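Local coordinates for hypothetical protein ybgI (Escherichia coli, Escherichia coli O157:H7, PDB 1NMO), which is of unknown function but may take part in degrading radiation-damaged nucleotides, and forms a toroidal hexamer with a dinuclear metal site, at residues A44-V53 against R82-L93; M1-L9 against N25-V35. All coordinates share one frame; numbering follows the deposited sequence.

Interaction 1 of 2, residues A44-V53 against R82-L93; sequences ASQALLDEAV and RLKTLLANDINL
The amide nitrogen of Gln46 is shared between two oxygens. NE2 donates to Thr85 OG1 across the contact at 3.0 Å, and to Asp50 OD1, one turn on in its own helix, in an almost straight bond. Both acceptors lie in the amide plane, which fixes the rotation of the group. CG of Gln46 is anti to the backbone N (chi1 -172°), and a bend at chi2 swings the amide across to the helix of Arg82. Thr85 OG1 also bonds to the carbonyl of Asn81, so the linkage runs into the backbone of the second helix.

Arg82 stretches back over the start of the first helix. Ala44 O sits over one face of its guanidinium, 3.6 Å from NH1, and Ser45 CA lies on the same face. The charge itself is met by Glu205 of the second subunit, which also accepts from Gln46 N. Ser45 caps the helix through OG, which accepts from Leu48 N.

Deeper in, Leu49 crosses Leu86 at about a right angle, with CD1 3.9 Å from Leu86 CD2. At the far end Val53 CG2 packs 3.7 Å from both Thr85 CG2 and Ile91 CD1. A Schellman motif at Asp90 ends the second helix and turns the chain into strand 92-95. Ala44 CB rests on Leu93 CD1 of that strand. The axes of the helical segments 46-53 and 82-88 approach to 10.0 Å at an angle of 20°, two neighbouring, nearly parallel helices packed on the mixed sheet of an alpha/beta fold.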
# COMPACT_ATOMS: atom_id res chain seq x y z
N ALA A 44 -29.92 -9.47 -11.85
CA ALA A 44 -30.90 -8.49 -11.37
C ALA A 44 -30.63 -8.06 -9.91
O ALA A 44 -31.48 -8.24 -9.05
CB ALA A 44 -32.35 -9.07 -11.52
N SER A 45 -29.45 -7.52 -9.65
CA SER A 45 -29.07 -7.05 -8.34
C SER A 45 -29.76 -5.74 -8.04
O SER A 45 -30.27 -5.08 -8.92
CB SER A 45 -27.55 -6.80 -8.33
OG SER A 45 -27.30 -5.80 -9.36
N GLN A 46 -29.75 -5.33 -6.77
CA GLN A 46 -30.36 -4.06 -6.43
C GLN A 46 -29.68 -2.97 -7.24
O GLN A 46 -30.33 -2.02 -7.66
CB GLN A 46 -30.08 -3.73 -4.98
CG GLN A 46 -30.88 -2.49 -4.50
CD GLN A 46 -32.33 -2.83 -4.46
OE1 GLN A 46 -32.69 -3.88 -3.87
NE2 GLN A 46 -33.19 -2.01 -5.09
N ALA A 47 -28.37 -3.08 -7.46
CA ALA A 47 -27.64 -2.04 -8.19
C ALA A 47 -28.13 -1.84 -9.61
O ALA A 47 -28.19 -0.71 -10.06
CB ALA A 47 -26.11 -2.32 -8.15
N LEU A 48 -28.50 -2.88 -10.32
CA LEU A 48 -29.01 -2.78 -11.72
C LEU A 48 -30.37 -2.20 -11.66
O LEU A 48 -30.81 -1.36 -12.47
CB LEU A 48 -29.22 -4.14 -12.37
CG LEU A 48 -28.74 -4.59 -13.73
CD1 LEU A 48 -29.76 -5.49 -14.47
CD2 LEU A 48 -28.31 -3.39 -14.50
N LEU A 49 -31.13 -2.69 -10.71
CA LEU A 49 -32.52 -2.22 -10.55
C LEU A 49 -32.55 -0.73 -10.23
O LEU A 49 -33.42 0.01 -10.65
CB LEU A 49 -33.10 -3.04 -9.44
CG LEU A 49 -34.06 -4.17 -9.76
CD1 LEU A 49 -33.86 -4.81 -11.05
CD2 LEU A 49 -34.06 -5.10 -8.62
N ASP A 50 -31.61 -0.27 -9.44
CA ASP A 50 -31.63 1.16 -9.17
C ASP A 50 -31.25 1.87 -10.51
O ASP A 50 -31.76 2.95 -10.84
CB ASP A 50 -30.62 1.53 -8.06
CG ASP A 50 -30.92 0.84 -6.72
OD1 ASP A 50 -32.11 0.48 -6.43
OD2 ASP A 50 -29.95 0.71 -5.94
N GLU A 51 -30.33 1.30 -11.27
CA GLU A 51 -30.01 2.00 -12.50
C GLU A 51 -31.20 1.99 -13.42
O GLU A 51 -31.36 2.97 -14.17
CB GLU A 51 -28.84 1.41 -13.24
CG GLU A 51 -27.50 1.97 -12.79
CD GLU A 51 -27.28 3.43 -13.19
OE1 GLU A 51 -27.19 3.73 -14.39
OE2 GLU A 51 -27.21 4.29 -12.30
N ALA A 52 -32.02 0.93 -13.41
CA ALA A 52 -33.18 0.91 -14.30
C ALA A 52 -34.24 1.92 -13.89
O ALA A 52 -35.05 2.39 -14.72
CB ALA A 52 -33.82 -0.43 -14.30
N VAL A 53 -34.30 2.21 -12.59
CA VAL A 53 -35.29 3.14 -12.10
C VAL A 53 -34.77 4.56 -12.49
O VAL A 53 -35.50 5.38 -12.97
CB VAL A 53 -35.45 2.95 -10.52
CG1 VAL A 53 -36.06 4.22 -9.88
CG2 VAL A 53 -36.40 1.80 -10.22
N ARG A 82 -35.68 -5.79 -3.78
CA ARG A 82 -35.63 -5.94 -5.20
C ARG A 82 -37.00 -5.97 -5.84
O ARG A 82 -37.22 -5.38 -6.91
CB ARG A 82 -34.90 -7.21 -5.49
CG ARG A 82 -33.50 -7.18 -5.20
CD ARG A 82 -32.94 -8.65 -5.23
NE ARG A 82 -31.48 -8.50 -5.14
CZ ARG A 82 -30.60 -9.34 -5.61
NH1 ARG A 82 -31.01 -10.45 -6.20
NH2 ARG A 82 -29.31 -9.03 -5.55
N LEU A 83 -37.92 -6.70 -5.21
CA LEU A 83 -39.25 -6.84 -5.73
C LEU A 83 -40.06 -5.56 -5.47
O LEU A 83 -41.00 -5.24 -6.24
CB LEU A 83 -39.93 -8.08 -5.10
CG LEU A 83 -39.33 -9.40 -5.50
CD1 LEU A 83 -39.92 -10.54 -4.75
CD2 LEU A 83 -39.54 -9.54 -6.98
N LYS A 84 -39.75 -4.83 -4.39
CA LYS A 84 -40.50 -3.61 -4.16
C LYS A 84 -40.02 -2.70 -5.26
O LYS A 84 -40.81 -2.02 -5.90
CB LYS A 84 -40.11 -2.90 -2.87
CG LYS A 84 -40.95 -1.59 -2.64
CD LYS A 84 -40.57 -0.85 -1.34
CE LYS A 84 -41.34 0.46 -1.18
NZ LYS A 84 -40.85 1.27 0.04
N THR A 85 -38.72 -2.67 -5.49
CA THR A 85 -38.26 -1.74 -6.50
C THR A 85 -38.91 -2.01 -7.89
O THR A 85 -39.30 -1.09 -8.62
CB THR A 85 -36.77 -1.83 -6.64
OG1 THR A 85 -36.14 -1.45 -5.40
CG2 THR A 85 -36.33 -0.87 -7.72
N LEU A 86 -39.02 -3.27 -8.27
CA LEU A 86 -39.62 -3.62 -9.56
C LEU A 86 -41.13 -3.38 -9.52
O LEU A 86 -41.72 -2.71 -10.40
CB LEU A 86 -39.40 -5.14 -9.87
CG LEU A 86 -37.97 -5.63 -10.22
CD1 LEU A 86 -37.77 -7.12 -10.02
CD2 LEU A 86 -37.68 -5.23 -11.63
N LEU A 87 -41.78 -3.94 -8.49
CA LEU A 87 -43.24 -3.84 -8.51
C LEU A 87 -43.72 -2.48 -8.31
O LEU A 87 -44.59 -2.07 -9.03
CB LEU A 87 -43.89 -4.75 -7.47
CG LEU A 87 -43.71 -6.20 -7.85
CD1 LEU A 87 -43.54 -7.02 -6.60
CD2 LEU A 87 -44.93 -6.64 -8.60
N ALA A 88 -43.14 -1.73 -7.38
CA ALA A 88 -43.70 -0.39 -7.17
C ALA A 88 -43.47 0.56 -8.35
O ALA A 88 -44.14 1.60 -8.46
CB ALA A 88 -43.16 0.24 -5.89
N ASN A 89 -42.53 0.22 -9.24
CA ASN A 89 -42.25 1.12 -10.39
C ASN A 89 -42.75 0.48 -11.71
O ASN A 89 -42.47 0.97 -12.78
CB ASN A 89 -40.73 1.39 -10.44
CG ASN A 89 -40.27 2.21 -9.29
OD1 ASN A 89 -40.83 3.27 -9.06
ND2 ASN A 89 -39.28 1.74 -8.53
N ASP A 90 -43.50 -0.61 -11.60
CA ASP A 90 -44.09 -1.31 -12.75
C ASP A 90 -43.05 -1.71 -13.76
O ASP A 90 -43.29 -1.64 -14.97
CB ASP A 90 -45.11 -0.46 -13.47
CG ASP A 90 -46.23 -0.06 -12.58
OD1 ASP A 90 -46.84 -0.97 -11.97
OD2 ASP A 90 -46.50 1.19 -12.50
N ILE A 91 -41.90 -2.11 -13.27
CA ILE A 91 -40.85 -2.53 -14.18
C ILE A 91 -40.95 -4.05 -14.41
O ILE A 91 -40.98 -4.79 -13.45
CB ILE A 91 -39.48 -2.20 -13.57
CG1 ILE A 91 -39.24 -0.71 -13.47
CG2 ILE A 91 -38.39 -2.79 -14.41
CD1 ILE A 91 -37.87 -0.36 -12.89
N ASN A 92 -41.06 -4.51 -15.67
CA ASN A 92 -41.01 -5.96 -16.00
C ASN A 92 -39.59 -6.62 -15.79
O ASN A 92 -38.58 -6.10 -16.29
CB ASN A 92 -41.38 -6.19 -17.48
CG ASN A 92 -42.78 -5.73 -17.79
OD1 ASN A 92 -43.72 -6.51 -17.74
ND2 ASN A 92 -42.93 -4.43 -18.03
N LEU A 93 -39.46 -7.72 -15.06
CA LEU A 93 -38.11 -8.33 -15.02
C LEU A 93 -38.20 -9.60 -15.83
O LEU A 93 -39.08 -10.43 -15.58
CB LEU A 93 -37.68 -8.79 -13.63
CG LEU A 93 -36.41 -9.66 -13.60
CD1 LEU A 93 -35.23 -8.73 -13.85
CD2 LEU A 93 -36.19 -10.31 -12.22

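Interaction 2 of 2, residues M1-L9 against N25-V35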
# COMPACT_ATOMS: atom_id res chain seq x y z
N MSE A 1 -43.78 -2.30 -27.67
CA MSE A 1 -44.10 -3.75 -27.80
C MSE A 1 -44.72 -4.17 -26.48
O MSE A 1 -44.41 -3.58 -25.45
CB MSE A 1 -42.79 -4.51 -28.04
CG MSE A 1 -42.99 -5.93 -28.35
SE MSE A 1 -41.32 -6.90 -28.71
CE MSE A 1 -40.52 -5.68 -30.06
N LYS A 2 -45.58 -5.18 -26.48
CA LYS A 2 -46.22 -5.64 -25.25
C LYS A 2 -45.33 -6.54 -24.45
O LYS A 2 -44.78 -7.47 -25.03
CB LYS A 2 -47.50 -6.45 -25.56
CG LYS A 2 -48.64 -5.65 -26.25
CD LYS A 2 -49.98 -6.47 -26.16
CE LYS A 2 -51.04 -5.94 -27.13
NZ LYS A 2 -51.47 -4.56 -26.74
N ASN A 3 -45.25 -6.36 -23.13
CA ASN A 3 -44.38 -7.23 -22.37
C ASN A 3 -44.48 -8.72 -22.75
O ASN A 3 -43.47 -9.42 -22.77
CB ASN A 3 -44.60 -7.07 -20.87
CG ASN A 3 -46.08 -7.13 -20.49
OD1 ASN A 3 -46.91 -7.27 -21.35
ND2 ASN A 3 -46.40 -7.01 -19.21
N THR A 4 -45.67 -9.22 -23.11
CA THR A 4 -45.77 -10.67 -23.42
C THR A 4 -45.25 -11.03 -24.82
O THR A 4 -44.92 -12.19 -25.09
CB THR A 4 -47.17 -11.10 -23.33
OG1 THR A 4 -47.94 -10.14 -24.08
CG2 THR A 4 -47.65 -11.16 -21.85
N GLU A 5 -45.24 -10.04 -25.70
CA GLU A 5 -44.75 -10.19 -27.06
C GLU A 5 -43.28 -10.22 -26.94
O GLU A 5 -42.67 -11.07 -27.50
CB GLU A 5 -45.11 -8.97 -27.90
CG GLU A 5 -46.28 -9.23 -28.80
CD GLU A 5 -47.10 -7.98 -29.10
OE1 GLU A 5 -46.58 -6.82 -29.13
OE2 GLU A 5 -48.28 -8.18 -29.36
N LEU A 6 -42.67 -9.30 -26.19
CA LEU A 6 -41.22 -9.35 -26.07
C LEU A 6 -40.81 -10.65 -25.36
O LEU A 6 -39.75 -11.16 -25.62
CB LEU A 6 -40.70 -8.13 -25.33
CG LEU A 6 -39.24 -8.04 -24.80
CD1 LEU A 6 -38.24 -8.18 -26.00
CD2 LEU A 6 -39.00 -6.71 -24.06
N GLU A 7 -41.63 -11.24 -24.50
CA GLU A 7 -41.16 -12.45 -23.87
C GLU A 7 -41.19 -13.51 -24.97
O GLU A 7 -40.21 -14.27 -25.20
CB GLU A 7 -42.08 -12.86 -22.71
CG GLU A 7 -41.86 -14.31 -22.20
CD GLU A 7 -42.91 -14.68 -21.14
OE1 GLU A 7 -44.10 -14.38 -21.39
OE2 GLU A 7 -42.59 -15.26 -20.06
N GLN A 8 -42.32 -13.59 -25.67
CA GLN A 8 -42.42 -14.58 -26.78
C GLN A 8 -41.29 -14.38 -27.85
O GLN A 8 -40.73 -15.35 -28.42
CB GLN A 8 -43.79 -14.45 -27.52
CG GLN A 8 -43.84 -15.34 -28.80
CD GLN A 8 -45.00 -14.99 -29.77
OE1 GLN A 8 -45.42 -13.81 -29.92
NE2 GLN A 8 -45.50 -16.02 -30.44
N LEU A 9 -40.92 -13.14 -28.08
CA LEU A 9 -39.88 -12.91 -29.09
C LEU A 9 -38.50 -13.54 -28.72
O LEU A 9 -37.83 -14.19 -29.54
CB LEU A 9 -39.73 -11.40 -29.29
CG LEU A 9 -38.60 -11.11 -30.28
CD1 LEU A 9 -38.99 -11.62 -31.73
CD2 LEU A 9 -38.36 -9.68 -30.31
N ASN A 25 -37.60 -19.35 -17.15
CA ASN A 25 -37.06 -18.42 -18.14
C ASN A 25 -38.26 -17.58 -18.74
O ASN A 25 -39.41 -18.07 -18.83
CB ASN A 25 -36.28 -19.21 -19.21
CG ASN A 25 -34.97 -19.77 -18.69
OD1 ASN A 25 -34.10 -18.99 -18.17
ND2 ASN A 25 -34.77 -21.13 -18.84
N GLY A 26 -38.00 -16.31 -19.09
CA GLY A 26 -39.05 -15.46 -19.65
C GLY A 26 -39.40 -14.29 -18.72
O GLY A 26 -38.49 -13.76 -18.03
N LEU A 27 -40.69 -13.91 -18.67
CA LEU A 27 -41.13 -12.78 -17.79
C LEU A 27 -41.06 -13.29 -16.35
O LEU A 27 -41.81 -14.20 -16.02
CB LEU A 27 -42.61 -12.48 -18.02
CG LEU A 27 -42.91 -11.04 -18.31
CD1 LEU A 27 -44.37 -10.79 -18.05
CD2 LEU A 27 -42.05 -10.13 -17.52
N GLN A 28 -40.22 -12.76 -15.48
CA GLN A 28 -40.31 -13.34 -14.14
C GLN A 28 -41.11 -12.42 -13.20
O GLN A 28 -41.63 -12.86 -12.18
CB GLN A 28 -38.92 -13.55 -13.55
CG GLN A 28 -38.04 -14.47 -14.41
CD GLN A 28 -36.73 -14.74 -13.69
OE1 GLN A 28 -36.42 -14.06 -12.69
NE2 GLN A 28 -35.97 -15.71 -14.17
N VAL A 29 -41.22 -11.14 -13.52
CA VAL A 29 -41.99 -10.28 -12.60
C VAL A 29 -42.67 -9.36 -13.56
O VAL A 29 -42.02 -8.59 -14.25
CB VAL A 29 -41.08 -9.48 -11.64
CG1 VAL A 29 -41.95 -8.72 -10.62
CG2 VAL A 29 -40.09 -10.47 -10.89
N GLU A 30 -43.98 -9.49 -13.66
CA GLU A 30 -44.75 -8.65 -14.57
C GLU A 30 -44.84 -7.20 -14.11
O GLU A 30 -44.97 -6.93 -12.92
CB GLU A 30 -46.15 -9.20 -14.67
CG GLU A 30 -46.91 -8.76 -15.83
CD GLU A 30 -48.36 -9.16 -15.70
OE1 GLU A 30 -48.66 -10.11 -14.89
OE2 GLU A 30 -49.20 -8.52 -16.39
N GLY A 31 -44.82 -6.29 -15.10
CA GLY A 31 -44.93 -4.85 -14.89
C GLY A 31 -45.84 -4.20 -15.95
O GLY A 31 -46.83 -4.84 -16.38
N LYS A 32 -45.57 -2.94 -16.34
CA LYS A 32 -46.41 -2.22 -17.31
C LYS A 32 -46.45 -2.99 -18.62
O LYS A 32 -45.45 -3.54 -19.10
CB LYS A 32 -45.91 -0.81 -17.55
CG LYS A 32 -44.50 -0.85 -17.96
CD LYS A 32 -43.90 0.50 -18.37
CE LYS A 32 -44.11 1.61 -17.35
NZ LYS A 32 -42.79 2.33 -17.21
N GLU A 33 -47.63 -3.02 -19.22
CA GLU A 33 -47.78 -3.81 -20.45
C GLU A 33 -46.91 -3.31 -21.62
O GLU A 33 -46.31 -4.10 -22.35
CB GLU A 33 -49.27 -3.84 -20.85
CG GLU A 33 -49.49 -4.26 -22.27
CD GLU A 33 -50.92 -4.63 -22.49
OE1 GLU A 33 -51.33 -5.69 -21.91
OE2 GLU A 33 -51.63 -3.86 -23.19
N THR A 34 -46.83 -2.01 -21.78
CA THR A 34 -46.05 -1.42 -22.86
C THR A 34 -44.59 -1.20 -22.52
O THR A 34 -44.26 -0.34 -21.68
CB THR A 34 -46.72 -0.07 -23.24
OG1 THR A 34 -48.12 -0.33 -23.47
CG2 THR A 34 -46.10 0.53 -24.50
N VAL A 35 -43.72 -1.96 -23.17
CA VAL A 35 -42.27 -1.85 -22.95
C VAL A 35 -41.53 -1.19 -24.12
O VAL A 35 -41.60 -1.67 -25.26
CB VAL A 35 -41.64 -3.25 -22.75
CG1 VAL A 35 -40.11 -3.11 -22.88
CG2 VAL A 35 -42.00 -3.83 -21.36
O HOH W 1 -48.98 -6.01 -17.62
O HOH W 2 -41.39 -18.06 -20.92
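The flat amide of Asn3 lies beside the backbone of 31-33. Its CG lies 3.7 Å from Glu33 CA, and ND2 stands 3.6 Å from both Gly31 O and Lys32 O. These two carbonyls are near neighbours of ND2, not hydrogen-bond partners. ND2 donates instead to Asn92 OD1 and to a water, which in turn donates to Glu30 OE2 and Gly31 O. CG of Asn3 sits between the backbone N and the carbonyl carbon (chi1 49°), which keeps the amide close beside its own backbone.

The carboxylate of Glu7 is the other flat group. Leu27 N donates to Glu7 OE2 at 2.7 Å in a nearly straight bond, but from above the carboxylate plane, 49° out of it. A second water donates to the same oxygen and to Asn25 O. The Glu7 chain is extended, with CG anti to the backbone N, and carries the acid over to Gly26, whose CA is 3.6 Å from Glu7 OE2. Leu27 is on strand 26-29, an outermost strand of the five-stranded mixed sheet within this chain. Glu7 thus ties helix 3-13 to the sheet edge.

On the far side of Asn3 from Glu7, the chain start pairs with the end of the second segment. Lys2 and Thr34 form a single beta bridge, and Val35 N donates to Met1 O at 2.9 Å. Lys2 is at the N-cap position of the helix. Asn3 N, in the first turn, donates to Glu33 O at 2.6 Å.

Lys2 and Glu33 run side by side and form a long salt bridge, NZ to OE2 3.6 Å. On the buried side, Leu6 CD2 meets Val35 CG1 at 3.9 Å, and Leu6 also packs on Tyr94 and on Leu230 of helix 221-233.

In the fold
Interactions 1 and 2 meet at one sheet, with centres about 15 Å apart. Strands 92-95 and 26-29 are antiparallel neighbours there. Leu93 O lies 2.6 Å from Gln28 N and Leu93 N 2.8 Å from Val29 O, at a classic beta bulge formed by Gln28 and Val29. Asn92 joins the two contacts by its side chain: OD1 accepts from Gly31 N, while ND2 donates to Lys32 O. The same OD1 is the oxygen that holds Asn3. Both contacts approach the dinuclear iron site at one end. The side chain of Ala44 is about 12 Å from a bound iron, and that of Asn25 about 10 Å.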